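Local coordinates for McyG protein (Microcystis aeruginosa PCC 7806, PDB 4R0M) that probably activates phenylalanine or a related starter acid as an acyl-adenylate and passes it to its carrier domain in microcystin biosynthesis, at residues K311-F316 with R328-A333. Residues are numbered along the deposited sequence; the frame is centred on the assembly and turned at random.
Sequences KTIRLF and RAIKPA. With FA5 (adenosine-5'-[phenylalaninyl-phosphate]), chain C.
A small, buried, purely apolar contact joins helix 310-320 to strand 330-336 within a beta-alpha-beta unit of the adenylation domain: strand 300-303 leads into the helix, and the chain returns as the neighbouring parallel strand. Ile330 supplies the strand side through two of its branches. Its CG2 methyl, anti to the backbone N, meets Ile313 CD1 at 3.8 Å, the two side chains running alongside one another in opposite senses. Its CD1, carried by a CG1 that lies anti to the carbonyl carbon, reaches the Phe316 ring and stops 3.7 Å from CD2. That methyl stands at the ring edge, near its plane, so the pair is an edge contact and not a CH-pi stack. Ile313 and Phe316, three residues apart, thus turn toward the strand from the same face of the helix, while Phe278 of helix 275-282 meets the Phe316 ring with planes at about 50°.

The CB of Lys331 is directed away from the helix, and its chain folds back so that NZ donates to Arg328 O over 2.7 Å, in the carbonyl plane. The same NZ also donates to Lys299 O, which ties the entry of the strand to that of strand 300-303. Two residues on, Ala333 O accepts a weak bond from the adenine N6 of phenylalanyl-adenylate, 2.6 Å long. Its N-H...O angle is only 127°. With no hydrogen bond crossing between helix and strand, their association here rests on van der Waals and hydrophobic contact, while backbone groups of Lys331 and Ala333 bond to strand 300-303, and Ala333 O also meets the nucleotide.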
loop_
_atom_site.group_PDB
_atom_site.type_symbol
_atom_site.label_atom_id
_atom_site.label_comp_id
_atom_site.label_asym_id
_atom_site.label_seq_id
_atom_site.Cartn_x
_atom_site.Cartn_y
_atom_site.Cartn_z
ATOM N N LYS A 311 11.475 -13.653 10.755
ATOM C CA LYS A 311 12.277 -13.188 11.892
ATOM C C LYS A 311 11.771 -11.877 12.490
ATOM O O LYS A 311 11.871 -11.663 13.699
ATOM C CB LYS A 311 13.750 -13.036 11.498
ATOM C CG LYS A 311 14.479 -14.352 11.260
ATOM C CD LYS A 311 15.994 -14.178 11.280
ATOM C CE LYS A 311 16.530 -13.513 10.015
ATOM N NZ LYS A 311 16.426 -14.386 8.811
ATOM N N THR A 312 11.238 -11.008 11.634
ATOM C CA THR A 312 10.713 -9.708 12.054
ATOM C C THR A 312 9.405 -9.873 12.830
ATOM O O THR A 312 9.222 -9.257 13.881
ATOM C CB THR A 312 10.526 -8.763 10.844
ATOM O OG1 THR A 312 11.765 -8.652 10.132
ATOM C CG2 THR A 312 10.083 -7.372 11.288
ATOM N N ILE A 313 8.508 -10.710 12.311
ATOM C CA ILE A 313 7.246 -11.018 12.986
ATOM C C ILE A 313 7.479 -11.710 14.332
ATOM O O ILE A 313 6.857 -11.345 15.337
ATOM C CB ILE A 313 6.318 -11.876 12.098
ATOM C CG1 ILE A 313 5.683 -11.024 10.994
ATOM C CG2 ILE A 313 5.229 -12.541 12.928
ATOM C CD1 ILE A 313 4.606 -10.067 11.471
ATOM N N ARG A 314 8.377 -12.695 14.342
ATOM C CA ARG A 314 8.713 -13.449 15.552
ATOM C C ARG A 314 9.181 -12.523 16.675
ATOM O O ARG A 314 8.758 -12.668 17.825
ATOM C CB ARG A 314 9.781 -14.504 15.241
ATOM C CG ARG A 314 10.140 -15.419 16.402
ATOM C CD ARG A 314 11.373 -16.250 16.082
ATOM N NE ARG A 314 11.957 -16.844 17.284
ATOM C CZ ARG A 314 11.759 -18.098 17.684
ATOM N NH1 ARG A 314 10.988 -18.922 16.983
ATOM N NH2 ARG A 314 12.339 -18.534 18.794
ATOM N N LEU A 315 10.040 -11.568 16.326
ATOM C CA LEU A 315 10.560 -10.597 17.280
ATOM C C LEU A 315 9.477 -9.613 17.727
ATOM O O LEU A 315 9.464 -9.178 18.879
ATOM C CB LEU A 315 11.758 -9.851 16.679
ATOM C CG LEU A 315 12.537 -8.860 17.550
ATOM C CD1 LEU A 315 13.191 -9.546 18.745
ATOM C CD2 LEU A 315 13.579 -8.127 16.718
ATOM N N PHE A 316 8.577 -9.278 16.803
ATOM C CA PHE A 316 7.469 -8.355 17.056
ATOM C C PHE A 316 6.532 -8.904 18.132
ATOM O O PHE A 316 6.123 -8.173 19.035
ATOM C CB PHE A 316 6.707 -8.095 15.752
ATOM C CG PHE A 316 5.759 -6.930 15.810
ATOM C CD1 PHE A 316 6.216 -5.632 15.608
ATOM C CD2 PHE A 316 4.400 -7.133 16.037
ATOM C CE1 PHE A 316 5.339 -4.559 15.648
ATOM C CE2 PHE A 316 3.519 -6.063 16.075
ATOM C CZ PHE A 316 3.988 -4.774 15.880
ATOM N N ARG A 328 -2.353 -14.736 18.304
ATOM C CA ARG A 328 -2.968 -14.832 16.968
ATOM C C ARG A 328 -3.580 -13.521 16.446
ATOM O O ARG A 328 -4.310 -13.525 15.454
ATOM C CB ARG A 328 -3.988 -15.985 16.898
ATOM C CG ARG A 328 -3.357 -17.368 16.851
ATOM C CD ARG A 328 -4.407 -18.470 16.830
ATOM N NE ARG A 328 -3.808 -19.785 16.599
ATOM C CZ ARG A 328 -3.334 -20.586 17.553
ATOM N NH1 ARG A 328 -3.379 -20.221 18.830
ATOM N NH2 ARG A 328 -2.809 -21.762 17.229
ATOM N N ALA A 329 -3.262 -12.407 17.104
ATOM C CA ALA A 329 -3.769 -11.092 16.703
ATOM C C ALA A 329 -3.161 -10.613 15.386
ATOM O O ALA A 329 -3.841 -9.975 14.582
ATOM C CB ALA A 329 -3.528 -10.069 17.802
ATOM N N ILE A 330 -1.881 -10.920 15.177
ATOM C CA ILE A 330 -1.178 -10.551 13.949
ATOM C C ILE A 330 -1.720 -11.349 12.766
ATOM O O ILE A 330 -1.775 -12.581 12.808
ATOM C CB ILE A 330 0.348 -10.752 14.080
ATOM C CG1 ILE A 330 0.901 -9.870 15.200
ATOM C CG2 ILE A 330 1.051 -10.450 12.759
ATOM C CD1 ILE A 330 2.348 -10.139 15.546
ATOM N N LYS A 331 -2.130 -10.630 11.725
ATOM C CA LYS A 331 -2.711 -11.245 10.536
ATOM C C LYS A 331 -1.938 -10.871 9.261
ATOM O O LYS A 331 -2.248 -9.868 8.615
ATOM C CB LYS A 331 -4.195 -10.863 10.390
ATOM C CG LYS A 331 -5.069 -11.091 11.623
ATOM C CD LYS A 331 -5.248 -12.569 11.938
ATOM C CE LYS A 331 -6.455 -12.824 12.828
ATOM N NZ LYS A 331 -6.282 -12.270 14.199
ATOM N N PRO A 332 -0.914 -11.670 8.901
ATOM C CA PRO A 332 -0.316 -11.517 7.577
ATOM C C PRO A 332 -1.355 -11.784 6.492
ATOM O O PRO A 332 -2.148 -12.716 6.614
ATOM C CB PRO A 332 0.788 -12.583 7.550
ATOM C CG PRO A 332 0.517 -13.478 8.712
ATOM C CD PRO A 332 -0.171 -12.633 9.731
ATOM N N ALA A 333 -1.363 -10.962 5.448
ATOM C CA ALA A 333 -2.392 -11.056 4.419
ATOM C C ALA A 333 -1.841 -10.733 3.039
ATOM O O ALA A 333 -0.820 -10.061 2.912
ATOM C CB ALA A 333 -3.544 -10.122 4.752
HETATM C C FA5 C . -0.710 -3.081 -2.196
HETATM O O FA5 C . 0.438 -2.883 -1.816
HETATM C CA FA5 C . -1.621 -3.987 -1.407
HETATM N N FA5 C . -0.856 -5.194 -1.206
HETATM C CB FA5 C . -1.988 -3.398 -0.037
HETATM C CG FA5 C . -2.791 -4.254 0.952
HETATM C CD1 FA5 C . -2.933 -5.638 0.851
HETATM C CD2 FA5 C . -3.412 -3.615 2.034
HETATM C CE1 FA5 C . -3.678 -6.357 1.795
HETATM C CE2 FA5 C . -4.153 -4.323 2.986
HETATM C CZ FA5 C . -4.289 -5.704 2.866
HETATM P P FA5 C . -0.254 -2.393 -4.787
HETATM O OP1 FA5 C . 0.595 -1.150 -4.758
HETATM O OP2 FA5 C . -1.173 -2.617 -5.961
HETATM O OP3 FA5 C . -1.151 -2.442 -3.435
HETATM O "O5'" FA5 C . 0.766 -3.638 -4.691
HETATM C "C5'" FA5 C . 0.334 -4.994 -4.757
HETATM C "C4'" FA5 C . 1.565 -5.887 -4.710
HETATM O "O4'" FA5 C . 2.245 -5.801 -3.451
HETATM C "C3'" FA5 C . 1.236 -7.357 -4.866
HETATM O "O3'" FA5 C . 1.060 -7.726 -6.233
HETATM C "C2'" FA5 C . 2.450 -8.015 -4.251
HETATM O "O2'" FA5 C . 3.519 -8.084 -5.202
HETATM C "C1'" FA5 C . 2.851 -7.060 -3.147
HETATM N N9 FA5 C . 2.342 -7.587 -1.854
HETATM C C8 FA5 C . 1.252 -7.145 -1.201
HETATM N N7 FA5 C . 1.051 -7.827 -0.046
HETATM C C5 FA5 C . 2.031 -8.743 0.052
HETATM C C6 FA5 C . 2.421 -9.797 1.022
HETATM N N6 FA5 C . 1.702 -10.016 2.147
HETATM N N1 FA5 C . 3.520 -10.540 0.746
HETATM C C2 FA5 C . 4.247 -10.340 -0.373
HETATM N N3 FA5 C . 3.956 -9.399 -1.292
HETATM C C4 FA5 C . 2.878 -8.584 -1.143
#